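Local coordinates for protein cyanophage-like gp41-1 intein (Metagenome, PDB 6QAZ) that probably carries out protein splicing as a naturally split intein, cutting itself out of a precursor and joining the flanking polypeptides, at residues G3-K8 against K58-S63; Q10-Q15 against L28-T33; K47-I52 against E101-R106; Y88-M93 against L118-D123. All coordinates share one frame; numbering follows the deposited sequence.

Interaction 1. Residues G3-K8 against K58-S63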
loop_
_atom_site.group_PDB
_atom_site.type_symbol
_atom_site.label_atom_id
_atom_site.label_comp_id
_atom_site.label_asym_id
_atom_site.label_seq_id
_atom_site.Cartn_x
_atom_site.Cartn_y
_atom_site.Cartn_z
ATOM N N GLY A 3 8.030 -4.277 5.921
ATOM C CA GLY A 3 6.636 -4.667 5.731
ATOM C C GLY A 3 6.318 -4.965 4.286
ATOM O O GLY A 3 7.213 -5.046 3.471
ATOM N N ALA A 4 5.041 -5.118 3.978
ATOM C CA ALA A 4 4.638 -5.797 2.752
ATOM C C ALA A 4 3.124 -5.731 2.585
ATOM O O ALA A 4 2.375 -5.392 3.519
ATOM C CB ALA A 4 5.164 -7.216 2.767
ATOM N N LEU A 5 2.683 -6.087 1.392
ATOM C CA LEU A 5 1.302 -5.979 0.926
ATOM C C LEU A 5 0.797 -7.341 0.446
ATOM O O LEU A 5 1.534 -8.178 -0.072
ATOM C CB LEU A 5 1.215 -4.991 -0.225
ATOM C CG LEU A 5 1.475 -3.541 0.154
ATOM C CD1 LEU A 5 1.535 -2.644 -1.054
ATOM C CD2 LEU A 5 0.489 -3.020 1.111
ATOM N N ASP A 6 -0.529 -7.526 0.508
ATOM C CA ASP A 6 -1.128 -8.756 -0.029
ATOM C C ASP A 6 -0.777 -8.932 -1.489
ATOM O O ASP A 6 -0.761 -7.964 -2.267
ATOM C CB ASP A 6 -2.632 -8.704 0.167
ATOM C CG ASP A 6 -3.281 -10.011 -0.167
ATOM O OD1 ASP A 6 -3.105 -10.941 0.636
ATOM O OD2 ASP A 6 -3.896 -10.111 -1.257
ATOM N N LEU A 7 -0.601 -10.181 -1.907
ATOM C CA LEU A 7 -0.247 -10.496 -3.304
ATOM C C LEU A 7 -1.264 -9.984 -4.314
ATOM O O LEU A 7 -0.853 -9.693 -5.451
ATOM C CB LEU A 7 -0.162 -12.006 -3.502
ATOM C CG LEU A 7 1.223 -12.625 -3.387
ATOM C CD1 LEU A 7 1.684 -12.568 -1.974
ATOM C CD2 LEU A 7 1.204 -14.062 -3.893
ATOM N N LYS A 8 -2.531 -9.895 -3.959
ATOM C CA LYS A 8 -3.586 -9.535 -4.909
ATOM C C LYS A 8 -3.855 -8.042 -4.918
ATOM O O LYS A 8 -4.740 -7.588 -5.657
ATOM C CB LYS A 8 -4.851 -10.315 -4.601
ATOM C CG LYS A 8 -4.632 -11.824 -4.760
ATOM C CD LYS A 8 -5.787 -12.714 -4.904
ATOM C CE LYS A 8 -6.835 -12.333 -5.933
ATOM N NZ LYS A 8 -6.592 -12.720 -7.349
ATOM N N LYS A 58 -13.029 1.124 0.241
ATOM C CA LYS A 58 -11.741 0.631 -0.253
ATOM C C LYS A 58 -11.015 -0.112 0.865
ATOM O O LYS A 58 -11.046 0.294 2.027
ATOM C CB LYS A 58 -10.893 1.771 -0.792
ATOM C CG LYS A 58 -11.461 2.465 -2.001
ATOM C CD LYS A 58 -10.555 3.539 -2.489
ATOM C CE LYS A 58 -10.997 4.289 -3.722
ATOM N NZ LYS A 58 -12.305 4.921 -3.570
ATOM N N GLU A 59 -10.324 -1.176 0.485
ATOM C CA GLU A 59 -9.594 -2.031 1.431
ATOM C C GLU A 59 -8.186 -2.266 0.958
ATOM O O GLU A 59 -7.928 -2.326 -0.270
ATOM C CB GLU A 59 -10.260 -3.423 1.536
ATOM C CG GLU A 59 -11.588 -3.508 2.161
ATOM C CD GLU A 59 -12.201 -4.911 1.957
ATOM O OE1 GLU A 59 -11.447 -5.925 1.709
ATOM O OE2 GLU A 59 -13.368 -5.004 2.151
ATOM N N ILE A 60 -7.302 -2.510 1.890
ATOM C CA ILE A 60 -5.937 -2.955 1.593
ATOM C C ILE A 60 -5.499 -3.881 2.706
ATOM O O ILE A 60 -5.855 -3.650 3.876
ATOM C CB ILE A 60 -4.993 -1.767 1.361
ATOM C CG1 ILE A 60 -3.646 -2.190 0.928
ATOM C CG2 ILE A 60 -4.896 -0.919 2.595
ATOM C CD1 ILE A 60 -2.817 -1.023 0.330
ATOM N N ILE A 61 -4.718 -4.872 2.368
ATOM C CA ILE A 61 -4.166 -5.845 3.338
ATOM C C ILE A 61 -2.657 -5.678 3.343
ATOM O O ILE A 61 -1.999 -5.764 2.302
ATOM C CB ILE A 61 -4.629 -7.265 3.005
ATOM C CG1 ILE A 61 -6.134 -7.398 3.268
ATOM C CG2 ILE A 61 -3.852 -8.290 3.831
ATOM C CD1 ILE A 61 -6.701 -8.710 2.805
ATOM N N CYS A 62 -2.117 -5.518 4.544
ATOM C CA CYS A 62 -0.688 -5.218 4.688
ATOM C C CYS A 62 -0.171 -5.761 6.009
ATOM O O CYS A 62 -0.927 -6.189 6.882
ATOM C CB CYS A 62 -0.444 -3.714 4.596
ATOM S SG CYS A 62 -1.221 -2.758 5.927
ATOM N N SER A 63 1.135 -5.679 6.186
ATOM C CA SER A 63 1.773 -6.048 7.454
ATOM C C SER A 63 1.762 -4.880 8.423
ATOM O O SER A 63 1.450 -3.726 8.076
ATOM C CB SER A 63 3.167 -6.543 7.221
ATOM O OG SER A 63 3.988 -5.498 6.744
#
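L5 and C62 face each other in a single backbone bridge, their CA atoms 4.3 Å apart, with the touching parts running 139° apart. Two bonds flank the bridge: S63 N donates to A4 O at 3.0 Å, and D6 N donates to I61 O at 2.9 Å. This short pairing sits in the buried middle of the all-beta HINT (hedgehog/intein) fold, where the chain start lies against strand 59-63. The L5 side chain does the apolar work: its CD2 branch touches C62 CB at 3.7 Å and I60 CD1 at 3.9 Å, and the same leucine also leans on F119. D6 turns toward the strand, and its CB packs on I61 CB at 3.8 Å. CG, anti to the backbone N (chi1 -171°), lies beside the carbonyl carbon and brings OD2 round to K8 N, which meets it from above the carboxylate plane at 3.0 Å, an Asx turn that folds the chain just after the strand. OD1 makes a salt bridge to R106. At the other end S63 OG, held chiefly by E65, takes only a weak bond from A4 N, 3.0 Å long and bent to 125° at the hydrogen.

Interaction 2. Residues Q10-Q15 against L28-T33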
loop_
_atom_site.group_PDB
_atom_site.type_symbol
_atom_site.label_atom_id
_atom_site.label_comp_id
_atom_site.label_asym_id
_atom_site.label_seq_id
_atom_site.Cartn_x
_atom_site.Cartn_y
_atom_site.Cartn_z
ATOM N N GLN A 10 -3.861 -4.453 -6.129
ATOM C CA GLN A 10 -3.715 -3.942 -7.492
ATOM C C GLN A 10 -3.001 -2.596 -7.497
ATOM O O GLN A 10 -3.272 -1.718 -6.685
ATOM C CB GLN A 10 -5.036 -3.849 -8.212
ATOM C CG GLN A 10 -5.582 -5.215 -8.588
ATOM C CD GLN A 10 -6.920 -5.077 -9.260
ATOM O OE1 GLN A 10 -7.894 -4.631 -8.639
ATOM N NE2 GLN A 10 -6.996 -5.388 -10.542
ATOM N N VAL A 11 -2.094 -2.456 -8.443
ATOM C CA VAL A 11 -1.379 -1.191 -8.708
ATOM C C VAL A 11 -1.603 -0.855 -10.178
ATOM O O VAL A 11 -1.875 -1.726 -11.005
ATOM C CB VAL A 11 0.109 -1.315 -8.359
ATOM C CG1 VAL A 11 0.277 -1.604 -6.885
ATOM C CG2 VAL A 11 0.822 -2.348 -9.206
ATOM N N GLN A 12 -1.494 0.421 -10.501
ATOM C CA GLN A 12 -1.776 0.927 -11.844
ATOM C C GLN A 12 -0.463 1.122 -12.609
ATOM O O GLN A 12 0.360 1.941 -12.186
ATOM C CB GLN A 12 -2.544 2.224 -11.670
ATOM C CG GLN A 12 -3.196 2.667 -12.950
ATOM C CD GLN A 12 -4.162 3.799 -12.741
ATOM O OE1 GLN A 12 -4.661 4.079 -11.653
ATOM N NE2 GLN A 12 -4.440 4.463 -13.826
ATOM N N THR A 13 -0.293 0.402 -13.701
ATOM C CA THR A 13 0.849 0.598 -14.604
ATOM C C THR A 13 0.338 1.314 -15.829
ATOM O O THR A 13 -0.869 1.326 -16.108
ATOM C CB THR A 13 1.540 -0.714 -14.957
ATOM O OG1 THR A 13 0.776 -1.404 -15.950
ATOM C CG2 THR A 13 1.815 -1.572 -13.753
ATOM N N PRO A 14 1.233 1.777 -16.713
ATOM C CA PRO A 14 0.766 2.317 -17.990
ATOM C C PRO A 14 0.047 1.282 -18.859
ATOM O O PRO A 14 -0.599 1.673 -19.810
ATOM C CB PRO A 14 2.044 2.879 -18.628
ATOM C CG PRO A 14 2.949 3.177 -17.431
ATOM C CD PRO A 14 2.688 2.007 -16.510
ATOM N N GLN A 15 0.303 -0.000 -18.629
ATOM C CA GLN A 15 -0.323 -1.108 -19.387
ATOM C C GLN A 15 -1.600 -1.610 -18.686
ATOM O O GLN A 15 -2.206 -2.553 -19.229
ATOM C CB GLN A 15 0.702 -2.227 -19.543
ATOM C CG GLN A 15 1.952 -1.814 -20.325
ATOM C CD GLN A 15 2.990 -1.034 -19.538
ATOM O OE1 GLN A 15 3.153 -1.171 -18.317
ATOM N NE2 GLN A 15 3.720 -0.195 -20.267
ATOM N N LEU A 28 6.422 0.492 -14.085
ATOM C CA LEU A 28 6.054 1.840 -13.635
ATOM C C LEU A 28 4.708 1.763 -12.916
ATOM O O LEU A 28 3.786 1.144 -13.470
ATOM C CB LEU A 28 5.974 2.757 -14.852
ATOM C CG LEU A 28 7.323 3.170 -15.450
ATOM C CD1 LEU A 28 7.142 3.714 -16.838
ATOM C CD2 LEU A 28 8.042 4.182 -14.563
ATOM N N VAL A 29 4.615 2.363 -11.731
ATOM C CA VAL A 29 3.373 2.326 -10.934
ATOM C C VAL A 29 2.931 3.729 -10.607
ATOM O O VAL A 29 3.748 4.593 -10.236
ATOM C CB VAL A 29 3.519 1.452 -9.689
ATOM C CG1 VAL A 29 3.666 -0.010 -10.078
ATOM C CG2 VAL A 29 4.625 1.897 -8.759
ATOM N N LEU A 30 1.630 3.964 -10.699
ATOM C CA LEU A 30 1.089 5.321 -10.554
ATOM C C LEU A 30 1.068 5.734 -9.091
ATOM O O LEU A 30 0.597 4.983 -8.230
ATOM C CB LEU A 30 -0.327 5.372 -11.121
ATOM C CG LEU A 30 -0.963 6.755 -11.112
ATOM C CD1 LEU A 30 -0.239 7.725 -12.030
ATOM C CD2 LEU A 30 -2.426 6.659 -11.491
ATOM N N SER A 31 1.542 6.946 -8.850
ATOM C CA SER A 31 1.488 7.641 -7.567
ATOM C C SER A 31 0.685 8.926 -7.714
ATOM O O SER A 31 0.150 9.219 -8.789
ATOM C CB SER A 31 2.896 7.939 -7.100
ATOM O OG SER A 31 3.399 9.093 -7.718
ATOM N N ASN A 32 0.678 9.715 -6.663
ATOM C CA ASN A 32 0.066 11.065 -6.709
ATOM C C ASN A 32 0.867 12.032 -7.571
ATOM O O ASN A 32 0.317 13.077 -7.905
ATOM C CB ASN A 32 -0.107 11.616 -5.288
ATOM C CG ASN A 32 1.174 11.680 -4.504
ATOM O OD1 ASN A 32 1.962 10.746 -4.502
ATOM N ND2 ASN A 32 1.385 12.783 -3.831
ATOM N N THR A 33 2.140 11.720 -7.795
ATOM C CA THR A 33 3.126 12.490 -8.577
ATOM C C THR A 33 3.551 11.706 -9.808
ATOM O O THR A 33 4.686 11.617 -10.050
ATOM C CB THR A 33 4.456 12.698 -7.801
ATOM O OG1 THR A 33 4.897 11.375 -7.494
ATOM C CG2 THR A 33 4.301 13.535 -6.554
HETATM O O HOH W 1 -0.350 2.293 -8.651
HETATM O O HOH W 2 4.997 -1.039 -16.271
#
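Q12 and L30 meet where two strands of the HINT fold cross almost perpendicularly, a partly buried junction rather than a sheet pairing. The axes of 10-13 and 28-31 come within 4.7 Å at an angle of 102°, and a single direct backbone bond joins them. L30 N gives it to Q12 O, 2.8 Å away and nearly along the C=O axis. A water bridges Q12 N and L30 O, accepting from the first and donating to the second. The two side chains lie side by side, pointing the same way. Both have CG anti to the backbone N (chi1 -165° and -176°), and L30 CD2 rests 3.4 Å from Q12 OE1 in one of the two glutamine conformers; the oxygen's hydrogen bond comes from K90 NZ. V11 CG2 meets V29 CG1 at 3.8 Å, and P14 CD reaches L28 CB at the same distance. L28 O, buried without a hydrogen-bonding partner, meets T13 CA at 3.2 Å in a CH...O contact. Around the crossing, backbone hydrogen bonds tie V11 to K18 of strand 16-19, V29 to N36 of strand 34-41 and L30 to Y120, and F119 of strand 118-121 packs on both valines.

Interaction 3. Residues K47-I52 against E101-R106. With FLC (citrate anion), chain B.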
loop_
_atom_site.group_PDB
_atom_site.type_symbol
_atom_site.label_atom_id
_atom_site.label_comp_id
_atom_site.label_asym_id
_atom_site.label_seq_id
_atom_site.Cartn_x
_atom_site.Cartn_y
_atom_site.Cartn_z
ATOM N N LYS A 47 4.090 -13.015 6.889
ATOM C CA LYS A 47 3.936 -12.091 8.019
ATOM C C LYS A 47 2.464 -12.093 8.441
ATOM O O LYS A 47 1.554 -12.389 7.635
ATOM C CB LYS A 47 4.351 -10.653 7.657
ATOM C CG LYS A 47 5.717 -10.447 7.028
ATOM C CD LYS A 47 6.016 -8.976 6.708
ATOM C CE LYS A 47 7.488 -8.660 6.591
ATOM N NZ LYS A 47 7.889 -8.427 5.196
ATOM N N LYS A 48 2.220 -11.689 9.674
ATOM C CA LYS A 48 0.850 -11.372 10.076
ATOM C C LYS A 48 0.312 -10.242 9.223
ATOM O O LYS A 48 1.010 -9.251 8.976
ATOM C CB LYS A 48 0.789 -11.017 11.563
ATOM C CG LYS A 48 -0.609 -10.788 12.154
ATOM C CD LYS A 48 -1.589 -11.945 11.951
ATOM C CE LYS A 48 -1.162 -13.202 12.671
ATOM N NZ LYS A 48 -1.024 -12.986 14.131
ATOM N N SER A 49 -0.933 -10.367 8.802
ATOM C CA SER A 49 -1.577 -9.387 7.922
ATOM C C SER A 49 -2.745 -8.729 8.629
ATOM O O SER A 49 -3.314 -9.287 9.564
ATOM C CB SER A 49 -1.980 -10.027 6.633
ATOM O OG SER A 49 -3.022 -10.969 6.766
ATOM N N TYR A 50 -3.089 -7.555 8.128
ATOM C CA TYR A 50 -4.125 -6.673 8.653
ATOM C C TYR A 50 -4.882 -6.092 7.481
ATOM O O TYR A 50 -4.296 -5.741 6.465
ATOM C CB TYR A 50 -3.522 -5.498 9.426
ATOM C CG TYR A 50 -2.735 -5.918 10.621
ATOM C CD1 TYR A 50 -1.442 -6.398 10.487
ATOM C CD2 TYR A 50 -3.269 -5.854 11.896
ATOM C CE1 TYR A 50 -0.707 -6.854 11.551
ATOM C CE2 TYR A 50 -2.520 -6.264 12.999
ATOM C CZ TYR A 50 -1.257 -6.807 12.810
ATOM O OH TYR A 50 -0.482 -7.251 13.853
ATOM N N LYS A 51 -6.192 -5.959 7.637
ATOM C CA LYS A 51 -7.036 -5.311 6.631
ATOM C C LYS A 51 -7.441 -3.932 7.122
ATOM O O LYS A 51 -8.055 -3.820 8.203
ATOM C CB LYS A 51 -8.284 -6.144 6.329
ATOM C CG LYS A 51 -9.148 -5.566 5.224
ATOM C CD LYS A 51 -10.295 -6.447 4.858
ATOM C CE LYS A 51 -11.168 -6.814 6.021
ATOM N NZ LYS A 51 -12.436 -7.425 5.559
ATOM N N ILE A 52 -7.189 -2.933 6.317
ATOM C CA ILE A 52 -7.666 -1.565 6.547
ATOM C C ILE A 52 -8.834 -1.317 5.619
ATOM O O ILE A 52 -8.698 -1.522 4.408
ATOM C CB ILE A 52 -6.524 -0.565 6.286
ATOM C CG1 ILE A 52 -5.331 -0.853 7.177
ATOM C CG2 ILE A 52 -7.035 0.848 6.430
ATOM C CD1 ILE A 52 -4.115 -0.040 6.859
ATOM N N GLU A 101 -8.471 -4.600 10.902
ATOM C CA GLU A 101 -8.821 -5.983 11.325
ATOM C C GLU A 101 -7.565 -6.847 11.182
ATOM O O GLU A 101 -7.120 -7.037 10.054
ATOM C CB GLU A 101 -10.001 -6.551 10.498
ATOM C CG GLU A 101 -10.453 -7.959 10.947
ATOM C CD GLU A 101 -11.606 -8.611 10.188
ATOM O OE1 GLU A 101 -12.701 -7.967 10.075
ATOM O OE2 GLU A 101 -11.444 -9.792 9.729
ATOM N N GLU A 102 -7.044 -7.419 12.265
ATOM C CA GLU A 102 -5.960 -8.401 12.154
ATOM C C GLU A 102 -6.531 -9.644 11.485
ATOM O O GLU A 102 -7.614 -10.132 11.898
ATOM C CB GLU A 102 -5.351 -8.684 13.510
ATOM C CG GLU A 102 -4.131 -9.566 13.400
ATOM C CD GLU A 102 -3.400 -9.802 14.703
ATOM O OE1 GLU A 102 -3.682 -9.098 15.687
ATOM O OE2 GLU A 102 -2.552 -10.699 14.720
ATOM N N LEU A 103 -5.796 -10.158 10.529
ATOM C CA LEU A 103 -6.176 -11.372 9.806
ATOM C C LEU A 103 -5.189 -12.460 10.228
ATOM O O LEU A 103 -5.010 -12.678 11.429
ATOM C CB LEU A 103 -6.218 -11.090 8.295
ATOM C CG LEU A 103 -7.165 -9.987 7.848
ATOM C CD1 LEU A 103 -7.083 -9.865 6.341
ATOM C CD2 LEU A 103 -8.610 -10.256 8.256
ATOM N N ASP A 104 -4.653 -13.154 9.272
ATOM C CA ASP A 104 -3.841 -14.359 9.450
ATOM C C ASP A 104 -2.412 -14.105 8.972
ATOM O O ASP A 104 -2.110 -13.077 8.359
ATOM C CB ASP A 104 -4.505 -15.504 8.682
ATOM C CG ASP A 104 -4.909 -15.187 7.245
ATOM O OD1 ASP A 104 -4.611 -14.111 6.736
ATOM O OD2 ASP A 104 -5.568 -16.074 6.649
ATOM N N GLU A 105 -1.540 -15.052 9.218
ATOM C CA GLU A 105 -0.218 -15.060 8.586
ATOM C C GLU A 105 -0.391 -15.450 7.135
ATOM O O GLU A 105 -1.065 -16.446 6.849
ATOM C CB GLU A 105 0.665 -16.059 9.305
ATOM C CG GLU A 105 1.081 -15.562 10.662
ATOM C CD GLU A 105 2.571 -15.658 10.896
ATOM O OE1 GLU A 105 3.335 -15.057 10.090
ATOM O OE2 GLU A 105 2.968 -16.341 11.858
ATOM N N ARG A 106 0.249 -14.724 6.238
ATOM C CA ARG A 106 0.177 -15.072 4.813
ATOM C C ARG A 106 1.407 -14.513 4.105
ATOM O O ARG A 106 2.133 -13.665 4.638
ATOM C CB ARG A 106 -1.102 -14.512 4.233
ATOM C CG ARG A 106 -1.138 -13.004 4.206
ATOM C CD ARG A 106 -2.360 -12.443 3.500
ATOM N NE ARG A 106 -3.574 -12.776 4.194
ATOM C CZ ARG A 106 -4.790 -12.556 3.727
ATOM N NH1 ARG A 106 -4.978 -11.987 2.549
ATOM N NH2 ARG A 106 -5.835 -12.825 4.487
HETATM C CAC FLC B . -8.269 -14.518 5.236
HETATM C CA FLC B . -9.383 -14.282 4.229
HETATM C CB FLC B . -9.674 -12.807 3.961
HETATM C CBC FLC B . -10.618 -12.735 2.736
HETATM C CG FLC B . -10.380 -12.176 5.166
HETATM C CGC FLC B . -10.790 -10.737 4.978
HETATM O OA1 FLC B . -7.452 -15.382 4.954
HETATM O OA2 FLC B . -8.202 -13.800 6.275
HETATM O OB1 FLC B . -10.101 -12.424 1.631
HETATM O OB2 FLC B . -11.832 -13.008 2.937
HETATM O OG1 FLC B . -10.191 -10.093 4.083
HETATM O OG2 FLC B . -11.605 -10.258 5.774
HETATM O OHB FLC B . -8.452 -12.131 3.699
HETATM O O HOH W 3 -13.852 -8.196 7.537
#
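K48 curls across E102 and puts NZ 2.8 Å from E102 OE2, a salt bridge made by one of the two modelled lysine conformers. Its chain bends at every torsion beyond the first (chi2 55°), while E102 stays extended and lies alongside the Y50 ring, with CG 3.7 Å from Y50 CE2. Ring and carboxylate planes are 33° apart. Strands 47-52 and 101-106 form an antiparallel ladder in the curved sheet of the HINT fold, and a beta bulge shifts its register by one between K48 and Y50. S49 stands opposite both L103 and D104: with OG between its backbone N and carbonyl carbon, the hydroxyl donates in the carbonyl plane to D104 O at 2.8 Å. S49 N reaches the same oxygen from above that plane, so two donors grip it. R106 takes D104 OD1 side-on with NE and NH2, and NH2 also donates to citrate OHB at 2.8 Å. K51 runs out extended, then bends at chi3 (55°) to bring NZ 3.0 Å from citrate OG2. K51 and R106 thus hold the citrate, probably from the crystallisation liquor, beside D104, and with D104 OD2 2.6 Å from citrate OA1 one acid probably holds a proton.

Interaction 4. Residues Y88-M93 against L118-D123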
loop_
_atom_site.group_PDB
_atom_site.type_symbol
_atom_site.label_atom_id
_atom_site.label_comp_id
_atom_site.label_asym_id
_atom_site.label_seq_id
_atom_site.Cartn_x
_atom_site.Cartn_y
_atom_site.Cartn_z
ATOM N N TYR A 88 -5.233 8.855 2.103
ATOM C CA TYR A 88 -5.526 9.487 0.815
ATOM C C TYR A 88 -5.944 8.426 -0.176
ATOM O O TYR A 88 -5.297 7.376 -0.280
ATOM C CB TYR A 88 -4.292 10.217 0.294
ATOM C CG TYR A 88 -3.826 11.358 1.162
ATOM C CD1 TYR A 88 -4.384 12.615 1.050
ATOM C CD2 TYR A 88 -2.839 11.174 2.115
ATOM C CE1 TYR A 88 -3.946 13.662 1.853
ATOM C CE2 TYR A 88 -2.395 12.199 2.927
ATOM C CZ TYR A 88 -2.947 13.455 2.797
ATOM O OH TYR A 88 -2.538 14.449 3.651
ATOM N N VAL A 89 -6.979 8.727 -0.951
ATOM C CA VAL A 89 -7.418 7.851 -2.046
ATOM C C VAL A 89 -7.235 8.601 -3.342
ATOM O O VAL A 89 -7.049 9.805 -3.376
ATOM C CB VAL A 89 -8.860 7.357 -1.870
ATOM C CG1 VAL A 89 -8.991 6.601 -0.576
ATOM C CG2 VAL A 89 -9.893 8.450 -2.021
ATOM N N LYS A 90 -7.303 7.893 -4.440
ATOM C CA LYS A 90 -7.045 8.559 -5.723
ATOM C C LYS A 90 -8.126 9.608 -5.911
ATOM O O LYS A 90 -9.285 9.322 -5.722
ATOM C CB LYS A 90 -6.920 7.560 -6.860
ATOM C CG LYS A 90 -6.378 8.126 -8.160
ATOM C CD LYS A 90 -6.156 7.054 -9.233
ATOM C CE LYS A 90 -6.049 7.646 -10.618
ATOM N NZ LYS A 90 -6.158 6.594 -11.653
ATOM N N GLU A 91 -7.851 10.846 -6.330
ATOM C CA GLU A 91 -6.635 11.634 -6.325
ATOM C C GLU A 91 -6.619 12.598 -5.125
ATOM O O GLU A 91 -7.272 13.700 -5.092
ATOM C CB GLU A 91 -6.543 12.510 -7.565
ATOM C CG GLU A 91 -5.125 12.933 -7.899
ATOM C CD GLU A 91 -4.176 11.751 -8.068
ATOM O OE1 GLU A 91 -4.445 10.893 -8.898
ATOM O OE2 GLU A 91 -3.229 11.683 -7.345
ATOM N N MET A 92 -5.754 12.250 -4.215
ATOM C CA MET A 92 -5.455 12.929 -2.947
ATOM C C MET A 92 -6.720 13.365 -2.213
ATOM O O MET A 92 -6.711 14.416 -1.632
ATOM C CB MET A 92 -4.511 14.090 -3.222
ATOM C CG MET A 92 -3.158 13.634 -3.723
ATOM S SD MET A 92 -2.357 12.581 -2.551
ATOM C CE MET A 92 -1.864 13.688 -1.242
ATOM N N MET A 93 -7.723 12.504 -2.150
ATOM C CA MET A 93 -8.944 12.777 -1.354
ATOM C C MET A 93 -8.825 12.096 0.019
ATOM O O MET A 93 -8.517 10.925 0.021
ATOM C CB MET A 93 -10.206 12.259 -2.063
ATOM C CG MET A 93 -10.422 12.882 -3.420
ATOM S SD MET A 93 -10.727 14.667 -3.365
ATOM C CE MET A 93 -12.379 14.674 -2.672
ATOM N N LEU A 118 5.930 6.464 -3.239
ATOM C CA LEU A 118 4.507 6.165 -3.046
ATOM C C LEU A 118 3.921 5.503 -4.292
ATOM O O LEU A 118 4.451 5.642 -5.419
ATOM C CB LEU A 118 3.710 7.439 -2.733
ATOM C CG LEU A 118 4.263 8.328 -1.615
ATOM C CD1 LEU A 118 3.333 9.505 -1.375
ATOM C CD2 LEU A 118 4.487 7.542 -0.341
ATOM N N PHE A 119 2.785 4.863 -4.113
ATOM C CA PHE A 119 1.977 4.399 -5.235
ATOM C C PHE A 119 0.564 4.150 -4.735
ATOM O O PHE A 119 0.341 3.861 -3.549
ATOM C CB PHE A 119 2.554 3.155 -5.929
ATOM C CG PHE A 119 2.834 1.956 -5.058
ATOM C CD1 PHE A 119 1.873 1.017 -4.767
ATOM C CD2 PHE A 119 4.088 1.756 -4.573
ATOM C CE1 PHE A 119 2.163 -0.091 -4.001
ATOM C CE2 PHE A 119 4.382 0.627 -3.841
ATOM C CZ PHE A 119 3.405 -0.278 -3.509
ATOM N N TYR A 120 -0.396 4.222 -5.644
ATOM C CA TYR A 120 -1.766 3.831 -5.316
ATOM C C TYR A 120 -1.893 2.308 -5.345
ATOM O O TYR A 120 -1.489 1.634 -6.296
ATOM C CB TYR A 120 -2.743 4.451 -6.322
ATOM C CG TYR A 120 -2.945 5.946 -6.122
ATOM C CD1 TYR A 120 -3.605 6.427 -5.010
ATOM C CD2 TYR A 120 -2.465 6.893 -7.018
ATOM C CE1 TYR A 120 -3.813 7.772 -4.778
ATOM C CE2 TYR A 120 -2.679 8.265 -6.801
ATOM C CZ TYR A 120 -3.351 8.692 -5.672
ATOM O OH TYR A 120 -3.608 10.026 -5.397
ATOM N N ALA A 121 -2.489 1.776 -4.303
ATOM C CA ALA A 121 -2.669 0.332 -4.085
ATOM C C ALA A 121 -4.143 0.142 -3.777
ATOM O O ALA A 121 -4.626 0.683 -2.770
ATOM C CB ALA A 121 -1.772 -0.124 -2.964
ATOM N N ASN A 122 -4.870 -0.529 -4.648
ATOM C CA ASN A 122 -6.359 -0.559 -4.532
ATOM C C ASN A 122 -6.912 0.867 -4.418
ATOM O O ASN A 122 -7.893 1.106 -3.701
ATOM C CB ASN A 122 -6.816 -1.423 -3.385
ATOM C CG ASN A 122 -6.343 -2.843 -3.482
ATOM O OD1 ASN A 122 -6.019 -3.352 -4.554
ATOM N ND2 ASN A 122 -6.324 -3.514 -2.375
ATOM N N ASP A 123 -6.296 1.814 -5.114
ATOM C CA ASP A 123 -6.743 3.220 -5.155
ATOM C C ASP A 123 -6.510 3.954 -3.831
ATOM O O ASP A 123 -7.002 5.067 -3.677
ATOM C CB ASP A 123 -8.171 3.380 -5.633
ATOM C CG ASP A 123 -8.395 2.950 -7.043
ATOM O OD1 ASP A 123 -7.530 3.222 -7.861
ATOM O OD2 ASP A 123 -9.478 2.405 -7.338
#
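K90 CB rides over one face of the Y120 ring, 3.9 Å from its centroid and 17° off the normal, a CH-pi contact offset toward the rim. At the ring's edge and in its plane lies E91 OE2, which accepts from Y120 OH at 2.6 Å. The phenol meets that oxygen from above the carboxylate, 64° out of its plane, and the carboxylate and ring planes are nearly perpendicular. E91 doubles back to get there, its chain bent at chi2 (56°) beyond a CG that is anti to the backbone N. The hydroxyl has a second, weak partner in M92 N, 3.3 Å away. Y88, on the 88-93 side, carries M92 CE over one face of its own ring and M92 O at the edge. Residues 90-92 form the tight turn joining strand 86-89 to the long strand 93-113 of the HINT fold; the two methionines M92 and M93 share V89 as their partner, a G1 beta bulge, and the peptide bond before E91 is cis. Y120 comes from strand 118-121 and covers that turn. Beyond the ring the K90 chain runs on extended toward Q12. Where strand 118-121 gives way to a loop, D123 O accepts from K90 N at 2.9 Å and lies 3.3 Å from V89 CA in a CH...O contact.

In the fold
Interactions 1 and 3 are neighbours in one sheet, centres about 8 Å apart: C62 O meets Y50 N at 2.8 Å and I60 O meets I52 N at 2.9 Å, so strand 45-54 lies between 59-63 and 93-113. I61 CG2 also packs on Y50 O at 3.7 Å, and the citrate of interaction 3 comes within about 4 Å of the I61 side chain. Interaction 4 joins two others. It meets interaction 2, centres about 10 Å away, through Q10 O and N122 N at 2.8 Å, and interaction 1 through E59 O and N122 ND2 at 2.9 Å. Interactions 2 and 3 lie on opposite sides of the chain's centre, about 24 Å apart between centres.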